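Side-chain contacts in Myo-inositol dehydrogenase (Corynebacterium glutamicum, PDB 3EUW), which probably catalyses the NAD-dependent oxidation of myo-inositol at its 2-hydroxyl, as a tetrameric member of the Gfo/Idh/MocA oxidoreductase family: residues P37-E40 / G41-L45; T75-H78 / V79-T83; D173-I176 / H177-M181; A291-A294 / Q295-D299; N306-D309 / G310-L314. All coordinates share one frame; numbering follows the deposited sequence.

All five contacts are local, each within one helix or across its start. Contacts 1 and 2 belong to the NAD-binding Rossmann half, at helices 39-47 and 78-87, with centres 20 Å apart. Contact 3 lies in helix 169-185 of the C-terminal domain, about 7 Å from contact 2 at the nearest atoms. Contact 5, at the start of helix 307-326, joins the two halves: it packs on contact 3, where Ile176 CG1 meets Ala313 CB at 3.8 Å, and approaches contact 2 to about 5 Å between nearest atoms. Contact 4 ends helix 283-299, with the side chain of Ala294 about 10 Å from a bound sodium ion.

Contact 1 of 5, residues P37-E40 / G41-L45; sequences PFIE and GAQRL
Phe38 lays one ring face over the backbone N of Gly41, with CD2 and CE2 each 3.6 Å from that nitrogen. Its CG stands anti to the backbone N (chi1 -177°), which carries the ring of this N-cap residue alongside the first turn of helix 39-47. Gly41 has no side chain, so the ring lies close against its backbone, Phe38 CD2 being 3.7 Å from Gly41 CA.

Ile39 and Gln43, one turn apart, meet at a slant. The CG1 branch of Ile39 touches the amide carbon of Gln43, CG1 to CD 3.5 Å, while Ile39 CD1 reaches the Gln43 CG methylene. Gln43 CG, anti to its carbonyl carbon (chi1 -58°), points back toward Ile39, and the extended chain beyond it carries the amide along. Gln43 CG also passes close to the Ile39 carbonyl oxygen.

Arg44 is folded at chi2 and chi3, which brings its guanidinium back so that Glu40 O lies 3.7 Å above one face, offset toward the rim. Its NH2 rests 3.8 Å from Glu40 CB. Glu40 bends at chi2 (98°), and its OE1 stays 5.9 Å from Arg44 NH2.

Beneath these groups the backbone bonds from Ala42 N, Gln43 N and Arg44 N to Phe38 O, Ile39 O and Glu40 O build the turn, while Ala42 packs on Ala53 of strand 52-54 in this beta-alpha-beta unit. Chemically, the side chains meet by van der Waals contact with backbone and amide groups, with no side-chain hydrogen bond or salt bridge between them; the opposite charges of Glu40 and Arg44 can attract each other only at a distance, probably weakly.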
loop_
_atom_site.group_PDB
_atom_site.type_symbol
_atom_site.label_atom_id
_atom_site.label_comp_id
_atom_site.label_asym_id
_atom_site.label_seq_id
_atom_site.Cartn_x
_atom_site.Cartn_y
_atom_site.Cartn_z
ATOM N N PRO A 37 24.221 -0.183 39.971
ATOM C CA PRO A 37 24.056 -0.197 41.425
ATOM C C PRO A 37 23.182 -1.371 41.861
ATOM O O PRO A 37 23.437 -2.001 42.891
ATOM C CB PRO A 37 23.426 1.168 41.719
ATOM C CG PRO A 37 22.770 1.550 40.412
ATOM C CD PRO A 37 23.789 1.105 39.405
ATOM N N PHE A 38 22.158 -1.666 41.068
ATOM C CA PHE A 38 21.282 -2.791 41.356
ATOM C C PHE A 38 22.076 -4.015 40.938
ATOM O O PHE A 38 21.959 -4.496 39.809
ATOM C CB PHE A 38 19.995 -2.686 40.538
ATOM C CG PHE A 38 19.012 -3.777 40.822
ATOM C CD1 PHE A 38 18.670 -4.096 42.135
ATOM C CD2 PHE A 38 18.404 -4.468 39.783
ATOM C CE1 PHE A 38 17.735 -5.087 42.407
ATOM C CE2 PHE A 38 17.465 -5.463 40.043
ATOM C CZ PHE A 38 17.130 -5.771 41.360
ATOM N N ILE A 39 22.890 -4.512 41.861
ATOM C CA ILE A 39 23.761 -5.645 41.591
ATOM C C ILE A 39 23.109 -6.913 41.043
ATOM O O ILE A 39 23.602 -7.482 40.071
ATOM C CB ILE A 39 24.610 -5.993 42.846
ATOM C CG1 ILE A 39 25.698 -6.999 42.470
ATOM C CG2 ILE A 39 23.720 -6.527 43.969
ATOM C CD1 ILE A 39 26.692 -6.467 41.447
ATOM N N GLU A 40 22.010 -7.360 41.641
ATOM C CA GLU A 40 21.364 -8.578 41.156
ATOM C C GLU A 40 21.011 -8.453 39.678
ATOM O O GLU A 40 21.159 -9.410 38.910
ATOM C CB GLU A 40 20.095 -8.889 41.957
ATOM C CG GLU A 40 20.329 -9.142 43.436
ATOM C CD GLU A 40 20.053 -7.916 44.278
ATOM O OE1 GLU A 40 18.898 -7.441 44.262
ATOM O OE2 GLU A 40 20.984 -7.426 44.952
ATOM N N GLY A 41 20.541 -7.272 39.286
ATOM C CA GLY A 41 20.180 -7.046 37.900
ATOM C C GLY A 41 21.380 -7.208 36.988
ATOM O O GLY A 41 21.288 -7.828 35.926
ATOM N N ALA A 42 22.511 -6.654 37.415
ATOM C CA ALA A 42 23.745 -6.732 36.646
ATOM C C ALA A 42 24.266 -8.163 36.575
ATOM O O ALA A 42 24.671 -8.629 35.509
ATOM C CB ALA A 42 24.795 -5.823 37.264
ATOM N N GLN A 43 24.251 -8.861 37.707
ATOM C CA GLN A 43 24.732 -10.238 37.756
ATOM C C GLN A 43 23.906 -11.112 36.823
ATOM O O GLN A 43 24.440 -11.948 36.102
ATOM C CB GLN A 43 24.654 -10.769 39.193
ATOM C CG GLN A 43 25.452 -9.939 40.194
ATOM C CD GLN A 43 25.258 -10.377 41.639
ATOM O OE1 GLN A 43 24.130 -10.517 42.119
ATOM N NE2 GLN A 43 26.363 -10.580 42.343
ATOM N N ARG A 44 22.599 -10.890 36.830
ATOM C CA ARG A 44 21.670 -11.646 35.999
ATOM C C ARG A 44 22.017 -11.513 34.516
ATOM O O ARG A 44 22.081 -12.502 33.784
ATOM C CB ARG A 44 20.250 -11.132 36.237
ATOM C CG ARG A 44 19.147 -12.094 35.843
ATOM C CD ARG A 44 18.965 -13.171 36.899
ATOM N NE ARG A 44 18.839 -12.605 38.243
ATOM C CZ ARG A 44 17.951 -11.677 38.597
ATOM N NH1 ARG A 44 17.094 -11.193 37.704
ATOM N NH2 ARG A 44 17.916 -11.231 39.850
ATOM N N LEU A 45 22.234 -10.279 34.076
ATOM C CA LEU A 45 22.560 -10.015 32.682
ATOM C C LEU A 45 23.978 -10.476 32.337
ATOM O O LEU A 45 24.222 -11.002 31.253
ATOM C CB LEU A 45 22.405 -8.521 32.388
ATOM C CG LEU A 45 22.629 -8.074 30.940
ATOM C CD1 LEU A 45 21.647 -8.792 30.025
ATOM C CD2 LEU A 45 22.455 -6.564 30.836
#

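Contact 2 of 5, residues T75-H78 / V79-T83; sequences TSTH and VDLIT
Thr77 turns OG1 into the position between its backbone N and carbonyl carbon (chi1 69°), while Leu81 sets CG anti to its own carbonyl carbon (chi1 -68°). The two side chains consequently lie side by side and point the same way, with Thr77 OG1 3.8 Å from Leu81 CD1. Leu81 CG also leans over Thr77 O, the oxygen that accepts from Leu81 N. The hydroxyl of Thr77 turns to Pro74 O and Ser73 OG, so the methyl of Leu81 covers a polar group that already has partners.

One residue on, Ile82 repeats the pattern: CG1 approaches His78 O at 3.0 Å, and Ile82 N donates to the same oxygen. The His78 imidazole is held at both nitrogens, ND1 by Pro97 O and NE2 by Ser73 O. Thr75 CA sits 3.5 Å above the centre of one ring face.

Two waters span the change from the 3-10 segment to helix 78-87. The first donates to Thr75 O and accepts from Val79 N; the second donates to Ser76 O and accepts from Asp80 N, 2.8 Å away. Farther along, Val79 O receives Thr83 N and Thr83 OG1 from opposite faces of its carbonyl plane.

With both imidazole nitrogens facing carbonyl oxygens, the bonds fix the rotation of the ring and would be consistent with protons on both, which could make His78 cationic. The waters supply acceptors for first-turn amides, Val79 N and Asp80 N.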
loop_
_atom_site.group_PDB
_atom_site.type_symbol
_atom_site.label_atom_id
_atom_site.label_comp_id
_atom_site.label_asym_id
_atom_site.label_seq_id
_atom_site.Cartn_x
_atom_site.Cartn_y
_atom_site.Cartn_z
ATOM N N THR A 75 20.301 9.288 32.747
ATOM C CA THR A 75 20.843 10.545 32.269
ATOM C C THR A 75 21.742 11.240 33.287
ATOM O O THR A 75 22.782 11.789 32.928
ATOM C CB THR A 75 19.700 11.508 31.874
ATOM O OG1 THR A 75 18.997 10.977 30.744
ATOM C CG2 THR A 75 20.248 12.884 31.540
ATOM N N SER A 76 21.346 11.212 34.555
ATOM C CA SER A 76 22.118 11.865 35.608
ATOM C C SER A 76 23.543 11.331 35.751
ATOM O O SER A 76 24.369 11.941 36.431
ATOM C CB SER A 76 21.397 11.736 36.953
ATOM O OG SER A 76 21.351 10.384 37.370
ATOM N N THR A 77 23.833 10.203 35.114
ATOM C CA THR A 77 25.169 9.624 35.187
ATOM C C THR A 77 25.978 9.800 33.899
ATOM O O THR A 77 27.122 9.360 33.822
ATOM C CB THR A 77 25.103 8.117 35.467
ATOM O OG1 THR A 77 24.569 7.442 34.318
ATOM C CG2 THR A 77 24.219 7.841 36.677
ATOM N N HIS A 78 25.395 10.448 32.898
ATOM C CA HIS A 78 26.076 10.609 31.622
ATOM C C HIS A 78 27.320 11.494 31.591
ATOM O O HIS A 78 28.325 11.109 31.000
ATOM C CB HIS A 78 25.074 11.058 30.553
ATOM C CG HIS A 78 24.037 10.023 30.233
ATOM N ND1 HIS A 78 23.129 10.167 29.205
ATOM C CD2 HIS A 78 23.765 8.825 30.808
ATOM C CE1 HIS A 78 22.343 9.104 29.160
ATOM N NE2 HIS A 78 22.709 8.275 30.122
ATOM N N VAL A 79 27.269 12.671 32.212
ATOM C CA VAL A 79 28.432 13.545 32.214
ATOM C C VAL A 79 29.583 12.915 32.981
ATOM O O VAL A 79 30.740 13.039 32.589
ATOM C CB VAL A 79 28.123 14.920 32.845
ATOM C CG1 VAL A 79 29.425 15.674 33.130
ATOM C CG2 VAL A 79 27.253 15.729 31.901
ATOM N N ASP A 80 29.259 12.235 34.074
ATOM C CA ASP A 80 30.273 11.595 34.899
ATOM C C ASP A 80 30.990 10.481 34.147
ATOM O O ASP A 80 32.217 10.482 34.050
ATOM C CB ASP A 80 29.641 11.035 36.176
ATOM C CG ASP A 80 30.648 10.304 37.058
ATOM O OD1 ASP A 80 31.686 10.905 37.409
ATOM O OD2 ASP A 80 30.397 9.127 37.404
ATOM N N LEU A 81 30.221 9.535 33.608
ATOM C CA LEU A 81 30.796 8.410 32.877
ATOM C C LEU A 81 31.555 8.846 31.615
ATOM O O LEU A 81 32.617 8.301 31.302
ATOM C CB LEU A 81 29.700 7.403 32.527
ATOM C CG LEU A 81 29.121 6.694 33.757
ATOM C CD1 LEU A 81 27.926 5.840 33.366
ATOM C CD2 LEU A 81 30.200 5.831 34.394
ATOM N N ILE A 82 31.019 9.825 30.900
ATOM C CA ILE A 82 31.690 10.307 29.707
ATOM C C ILE A 82 33.069 10.837 30.082
ATOM O O ILE A 82 34.068 10.475 29.466
ATOM C CB ILE A 82 30.882 11.437 29.026
ATOM C CG1 ILE A 82 29.671 10.835 28.296
ATOM C CG2 ILE A 82 31.782 12.230 28.071
ATOM C CD1 ILE A 82 28.735 11.865 27.672
ATOM N N THR A 83 33.109 11.689 31.104
ATOM C CA THR A 83 34.346 12.296 31.572
ATOM C C THR A 83 35.384 11.257 32.005
ATOM O O THR A 83 36.516 11.276 31.531
ATOM C CB THR A 83 34.072 13.260 32.756
ATOM O OG1 THR A 83 33.167 14.294 32.340
ATOM C CG2 THR A 83 35.363 13.896 33.233
HETATM O O HOH W 1 24.872 13.789 33.345
HETATM O O HOH W 2 26.878 12.876 35.335
#

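Contact 3 of 5, residues D173-I176 / H177-M181; sequences DMTI and HDLDM
Thr175 and Leu179 make the apolar contact, their side chains slanting across each other with the Thr175 methyl CG2 4.2 Å from Leu179 CG. Thr175 holds that methyl anti to its backbone N (chi1 -31° for OG1, an unusual value), and Leu179 CG closes over Thr175 O at 3.4 Å.

Among the backbone bonds, Leu179 N donates to Thr175 O and Asp180 N to Ile176 O. His177 N instead reaches only three residues back, to Met174 O at 3.1 Å, from above that carbonyl's plane. The break in spacing accompanies a wider pi-type turn at 173-175. Met174 O also lies at the edge of the His177 ring, 4.2 Å from ND1.

The acidic side chains find their partners inside the protein. Asp178 OD2 passes 3.7 Å from Thr175 CA, while OD1 bonds to Ser153 OG. Asp180 OD1 and Asp173 OD2 form salt bridges with Arg126 and Arg231, Asp173 OD1 a hydrogen bond with Tyr163 OH, and Asp173 O accepts from Lys96 NZ.

Helix 169-185 is thus wedged between sheet and helix: Thr175, Asp178 and Leu179 press on Ile227 of strand 224-230, Met174 touches Ser153 of strand 146-154, and Ile176 and Leu179 pack against helix 307-326.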
loop_
_atom_site.group_PDB
_atom_site.type_symbol
_atom_site.label_atom_id
_atom_site.label_comp_id
_atom_site.label_asym_id
_atom_site.label_seq_id
_atom_site.Cartn_x
_atom_site.Cartn_y
_atom_site.Cartn_z
ATOM N N ASP A 173 13.342 15.437 26.011
ATOM C CA ASP A 173 13.208 13.984 26.122
ATOM C C ASP A 173 12.743 13.242 24.863
ATOM O O ASP A 173 13.214 12.136 24.581
ATOM C CB ASP A 173 12.258 13.661 27.281
ATOM C CG ASP A 173 12.089 12.163 27.510
ATOM O OD1 ASP A 173 13.057 11.503 27.953
ATOM O OD2 ASP A 173 10.983 11.650 27.251
HETATM N N MSE A 174 11.814 13.838 24.118
HETATM C CA MSE A 174 11.288 13.219 22.909
HETATM C C MSE A 174 11.715 13.887 21.599
HETATM O O MSE A 174 12.413 13.285 20.796
HETATM C CB MSE A 174 9.769 13.203 22.966
HETATM C CG MSE A 174 9.144 12.407 21.841
HETATM SE SE MSE A 174 7.210 12.532 21.961
HETATM C CE MSE A 174 6.739 11.523 20.304
ATOM N N THR A 175 11.286 15.128 21.386
ATOM C CA THR A 175 11.628 15.845 20.162
ATOM C C THR A 175 13.128 15.852 19.875
ATOM O O THR A 175 13.541 15.892 18.722
ATOM C CB THR A 175 11.130 17.298 20.235
ATOM O OG1 THR A 175 9.937 17.339 21.023
ATOM C CG2 THR A 175 10.812 17.836 18.841
ATOM N N ILE A 176 13.949 15.799 20.918
ATOM C CA ILE A 176 15.395 15.816 20.722
ATOM C C ILE A 176 15.836 14.800 19.658
ATOM O O ILE A 176 16.726 15.088 18.858
ATOM C CB ILE A 176 16.155 15.570 22.066
ATOM C CG1 ILE A 176 17.624 15.987 21.928
ATOM C CG2 ILE A 176 16.079 14.115 22.467
ATOM C CD1 ILE A 176 18.383 16.002 23.252
ATOM N N HIS A 177 15.229 13.616 19.636
ATOM C CA HIS A 177 15.603 12.637 18.618
ATOM C C HIS A 177 15.252 13.162 17.212
ATOM O O HIS A 177 16.013 12.985 16.256
ATOM C CB HIS A 177 14.907 11.290 18.852
ATOM C CG HIS A 177 15.622 10.388 19.813
ATOM N ND1 HIS A 177 15.181 10.165 21.102
ATOM C CD2 HIS A 177 16.723 9.615 19.655
ATOM C CE1 HIS A 177 15.975 9.290 21.692
ATOM N NE2 HIS A 177 16.918 8.941 20.836
ATOM N N ASP A 178 14.099 13.803 17.087
ATOM C CA ASP A 178 13.671 14.347 15.804
ATOM C C ASP A 178 14.522 15.552 15.406
ATOM O O ASP A 178 14.742 15.811 14.228
ATOM C CB ASP A 178 12.204 14.771 15.877
ATOM C CG ASP A 178 11.284 13.627 16.257
ATOM O OD1 ASP A 178 11.286 12.592 15.564
ATOM O OD2 ASP A 178 10.545 13.770 17.248
ATOM N N LEU A 179 14.978 16.308 16.395
ATOM C CA LEU A 179 15.811 17.469 16.132
ATOM C C LEU A 179 17.157 17.016 15.585
ATOM O O LEU A 179 17.742 17.676 14.724
ATOM C CB LEU A 179 16.001 18.280 17.411
ATOM C CG LEU A 179 14.695 18.948 17.850
ATOM C CD1 LEU A 179 14.860 19.498 19.253
ATOM C CD2 LEU A 179 14.313 20.070 16.843
ATOM N N ASP A 180 17.652 15.887 16.079
ATOM C CA ASP A 180 18.924 15.380 15.591
ATOM C C ASP A 180 18.744 14.819 14.182
ATOM O O ASP A 180 19.602 15.001 13.318
ATOM C CB ASP A 180 19.484 14.278 16.494
ATOM C CG ASP A 180 20.762 13.673 15.929
ATOM O OD1 ASP A 180 21.807 14.351 15.998
ATOM O OD2 ASP A 180 20.722 12.537 15.400
HETATM N N MSE A 181 17.633 14.129 13.957
HETATM C CA MSE A 181 17.359 13.551 12.646
HETATM C C MSE A 181 17.320 14.708 11.647
HETATM O O MSE A 181 17.812 14.611 10.520
HETATM C CB MSE A 181 16.024 12.810 12.682
HETATM C CG MSE A 181 15.494 12.372 11.326
HETATM SE SE MSE A 181 16.661 10.969 10.672
HETATM C CE MSE A 181 16.487 9.583 12.026
HETATM O O HOH W 3 10.602 11.716 18.725
#

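Contact 4 of 5, residues A291-A294 / Q295-D299; sequences ATFA and QGIRD
Ile297 reaches back one turn to Phe293, and its atoms meet successive parts of the preceding turn. Ile297 CB lies 3.4 Å from Ala294 O. Ile297 CG1, anti to the carbonyl carbon (chi1 -68°), passes 3.2 Å from Phe293 O. The terminal methyl, Ile297 CD1, then settles over the middle of the Phe293 ring, 3.7 Å from its centroid and 13° off the ring normal, a CH-pi contact. Phe293 offers that face because its own CG stands anti to its backbone N, bringing the ring alongside the following turn; Phe303 meets the same ring with planes at about 35°.

Ile297 N donates to Phe293 O and weakly to Ala294 O, while Arg298 N takes Ala294 O as its regular partner. On the exposed side, Gln295 bends at chi2 and gives NE2 to Asp299 OD2 at 2.7 Å. The bond lies in the amide plane but meets the carboxylate from above its own. Arg298, extended from CG to NE, hydrogen-bonds Leu3 O through NH2.

Here an i to i+4 aromatic-aliphatic pair sits on the face of helix 283-299 turned to the Rossmann sheet: Ile297 rests on Leu5 of strand 5-10 and Phe293 on Met120 of strand 119-121, both strands of that fold's parallel sheet.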
loop_
_atom_site.group_PDB
_atom_site.type_symbol
_atom_site.label_atom_id
_atom_site.label_comp_id
_atom_site.label_asym_id
_atom_site.label_seq_id
_atom_site.Cartn_x
_atom_site.Cartn_y
_atom_site.Cartn_z
ATOM N N ALA A 291 28.003 -1.474 15.554
ATOM C CA ALA A 291 29.038 -1.791 14.575
ATOM C C ALA A 291 29.844 -0.545 14.229
ATOM O O ALA A 291 31.061 -0.600 14.102
ATOM C CB ALA A 291 28.407 -2.373 13.312
ATOM N N THR A 292 29.155 0.577 14.071
ATOM C CA THR A 292 29.811 1.832 13.748
ATOM C C THR A 292 30.701 2.276 14.899
ATOM O O THR A 292 31.737 2.910 14.690
ATOM C CB THR A 292 28.759 2.915 13.420
ATOM O OG1 THR A 292 28.068 2.518 12.236
ATOM C CG2 THR A 292 29.395 4.268 13.175
ATOM N N PHE A 293 30.296 1.932 16.116
ATOM C CA PHE A 293 31.063 2.282 17.303
ATOM C C PHE A 293 32.353 1.495 17.275
ATOM O O PHE A 293 33.426 2.035 17.517
ATOM C CB PHE A 293 30.273 1.939 18.568
ATOM C CG PHE A 293 30.977 2.294 19.846
ATOM C CD1 PHE A 293 31.549 3.545 20.021
ATOM C CD2 PHE A 293 31.019 1.387 20.902
ATOM C CE1 PHE A 293 32.147 3.896 21.225
ATOM C CE2 PHE A 293 31.615 1.725 22.108
ATOM C CZ PHE A 293 32.181 2.984 22.271
ATOM N N ALA A 294 32.238 0.207 16.972
ATOM C CA ALA A 294 33.399 -0.664 16.897
ATOM C C ALA A 294 34.403 -0.164 15.849
ATOM O O ALA A 294 35.604 -0.114 16.111
ATOM C CB ALA A 294 32.962 -2.085 16.568
ATOM N N GLN A 295 33.919 0.209 14.669
ATOM C CA GLN A 295 34.808 0.682 13.613
ATOM C C GLN A 295 35.484 1.990 14.014
ATOM O O GLN A 295 36.620 2.246 13.632
ATOM C CB GLN A 295 34.031 0.862 12.304
ATOM C CG GLN A 295 34.881 1.203 11.082
ATOM C CD GLN A 295 35.952 0.156 10.784
ATOM O OE1 GLN A 295 35.667 -1.041 10.691
ATOM N NE2 GLN A 295 37.190 0.609 10.627
ATOM N N GLY A 296 34.782 2.816 14.784
ATOM C CA GLY A 296 35.351 4.076 15.230
ATOM C C GLY A 296 36.460 3.825 16.242
ATOM O O GLY A 296 37.446 4.568 16.309
ATOM N N ILE A 297 36.300 2.770 17.033
ATOM C CA ILE A 297 37.302 2.414 18.018
ATOM C C ILE A 297 38.548 1.919 17.290
ATOM O O ILE A 297 39.669 2.240 17.682
ATOM C CB ILE A 297 36.773 1.319 18.976
ATOM C CG1 ILE A 297 35.653 1.909 19.847
ATOM C CG2 ILE A 297 37.914 0.767 19.839
ATOM C CD1 ILE A 297 34.810 0.876 20.553
ATOM N N ARG A 298 38.348 1.155 16.219
ATOM C CA ARG A 298 39.463 0.632 15.437
ATOM C C ARG A 298 40.158 1.702 14.602
ATOM O O ARG A 298 41.380 1.678 14.464
ATOM C CB ARG A 298 38.995 -0.492 14.506
ATOM C CG ARG A 298 38.602 -1.785 15.207
ATOM C CD ARG A 298 38.450 -2.900 14.189
ATOM N NE ARG A 298 37.973 -4.154 14.765
ATOM C CZ ARG A 298 38.620 -4.868 15.682
ATOM N NH1 ARG A 298 39.793 -4.462 16.154
ATOM N NH2 ARG A 298 38.091 -6.002 16.125
ATOM N N ASP A 299 39.382 2.629 14.042
ATOM C CA ASP A 299 39.923 3.701 13.203
ATOM C C ASP A 299 40.567 4.839 13.980
ATOM O O ASP A 299 41.588 5.378 13.565
ATOM C CB ASP A 299 38.828 4.305 12.311
ATOM C CG ASP A 299 38.304 3.329 11.284
ATOM O OD1 ASP A 299 39.123 2.611 10.679
ATOM O OD2 ASP A 299 37.076 3.289 11.071
#

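Contact 5 of 5, residues N306-D309 / G310-L314; sequences NFED and GVIAL
Gly310 N is shared, weakly, between two carbonyl oxygens, Asn306 O at 3.3 Å and Phe307 O at 2.8 Å; the firmer hold on the first turn of helix 307-326 comes from Asn306 and Asp309. These two close the turn with reciprocal bonds: Asp309 N donates to Asn306 OD1, and Asn306 N to Asp309 OD2, which it meets on the anti side at 2.8 Å. Asp309 OD1 forms a salt bridge with Arg183 NH1.

Phe307 and Val311 pack one turn apart. Val311 CG2, anti to its carbonyl carbon, touches the ring obliquely at Phe307 CE2, 3.6 Å away, and also lies near Phe307 O. Val311 is also met by Glu308, which bends at chi2 (54°), curling its carboxylate over the next turn so that OE2 comes 3.9 Å from Val311 CB. Glu308 CG lies 4.1 Å from Ile312 CD1. The other carboxylate oxygen, OE1, forms a salt bridge with Lys109.

Ile312 N gives Glu308 O a nearly straight bond (177°), and Ala313 N reaches Asp309 O. Phe307 and Val311 face helix 102-112 of the Rossmann half, through Ile112 and Val105 respectively, whereas Ala313 leans on Ile176 of helix 169-185. Asn306 and Asp309 form a capping box at the N-terminus of helix 307-326, a helix lying between the two halves of this Gfo/Idh/MocA fold.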
loop_
_atom_site.group_PDB
_atom_site.type_symbol
_atom_site.label_atom_id
_atom_site.label_comp_id
_atom_site.label_asym_id
_atom_site.label_seq_id
_atom_site.Cartn_x
_atom_site.Cartn_y
_atom_site.Cartn_z
ATOM N N ASN A 306 28.549 12.770 16.807
ATOM C CA ASN A 306 29.600 13.140 17.746
ATOM C C ASN A 306 29.082 13.937 18.947
ATOM O O ASN A 306 27.884 14.225 19.071
ATOM C CB ASN A 306 30.692 13.956 17.042
ATOM C CG ASN A 306 30.180 15.265 16.476
ATOM O OD1 ASN A 306 29.404 15.980 17.116
ATOM N ND2 ASN A 306 30.631 15.599 15.278
ATOM N N PHE A 307 30.013 14.301 19.822
ATOM C CA PHE A 307 29.701 15.065 21.015
ATOM C C PHE A 307 28.927 16.327 20.642
ATOM O O PHE A 307 27.911 16.652 21.254
ATOM C CB PHE A 307 31.001 15.449 21.729
ATOM C CG PHE A 307 30.794 16.104 23.063
ATOM C CD1 PHE A 307 30.705 15.339 24.220
ATOM C CD2 PHE A 307 30.703 17.492 23.164
ATOM C CE1 PHE A 307 30.530 15.946 25.467
ATOM C CE2 PHE A 307 30.526 18.108 24.404
ATOM C CZ PHE A 307 30.439 17.334 25.558
ATOM N N GLU A 308 29.417 17.023 19.625
ATOM C CA GLU A 308 28.811 18.263 19.156
ATOM C C GLU A 308 27.352 18.083 18.737
ATOM O O GLU A 308 26.533 18.963 18.963
ATOM C CB GLU A 308 29.626 18.832 17.989
ATOM C CG GLU A 308 29.496 20.324 17.818
ATOM C CD GLU A 308 29.811 21.076 19.099
ATOM O OE1 GLU A 308 30.861 20.801 19.726
ATOM O OE2 GLU A 308 29.007 21.949 19.478
ATOM N N ASP A 309 27.028 16.951 18.122
ATOM C CA ASP A 309 25.648 16.710 17.717
ATOM C C ASP A 309 24.778 16.622 18.962
ATOM O O ASP A 309 23.599 16.967 18.930
ATOM C CB ASP A 309 25.529 15.413 16.914
ATOM C CG ASP A 309 26.274 15.473 15.591
ATOM O OD1 ASP A 309 26.116 16.470 14.849
ATOM O OD2 ASP A 309 27.011 14.514 15.289
ATOM N N GLY A 310 25.373 16.162 20.060
ATOM C CA GLY A 310 24.643 16.052 21.310
ATOM C C GLY A 310 24.390 17.419 21.926
ATOM O O GLY A 310 23.345 17.667 22.524
ATOM N N VAL A 311 25.356 18.314 21.764
ATOM C CA VAL A 311 25.237 19.659 22.302
ATOM C C VAL A 311 24.170 20.455 21.551
ATOM O O VAL A 311 23.282 21.051 22.159
ATOM C CB VAL A 311 26.584 20.417 22.193
ATOM C CG1 VAL A 311 26.442 21.819 22.751
ATOM C CG2 VAL A 311 27.676 19.647 22.936
ATOM N N ILE A 312 24.268 20.446 20.226
ATOM C CA ILE A 312 23.342 21.178 19.377
ATOM C C ILE A 312 21.912 20.638 19.454
ATOM O O ILE A 312 20.946 21.399 19.375
ATOM C CB ILE A 312 23.831 21.171 17.914
ATOM C CG1 ILE A 312 25.239 21.779 17.846
ATOM C CG2 ILE A 312 22.883 21.973 17.040
ATOM C CD1 ILE A 312 25.905 21.671 16.480
ATOM N N ALA A 313 21.778 19.327 19.616
ATOM C CA ALA A 313 20.457 18.731 19.712
ATOM C C ALA A 313 19.760 19.285 20.947
ATOM O O ALA A 313 18.574 19.615 20.899
ATOM C CB ALA A 313 20.560 17.224 19.791
ATOM N N LEU A 314 20.501 19.410 22.044
ATOM C CA LEU A 314 19.918 19.935 23.277
ATOM C C LEU A 314 19.620 21.416 23.114
ATOM O O LEU A 314 18.576 21.905 23.556
ATOM C CB LEU A 314 20.858 19.712 24.475
ATOM C CG LEU A 314 20.396 20.340 25.801
ATOM C CD1 LEU A 314 19.040 19.737 26.195
ATOM C CD2 LEU A 314 21.430 20.101 26.919
#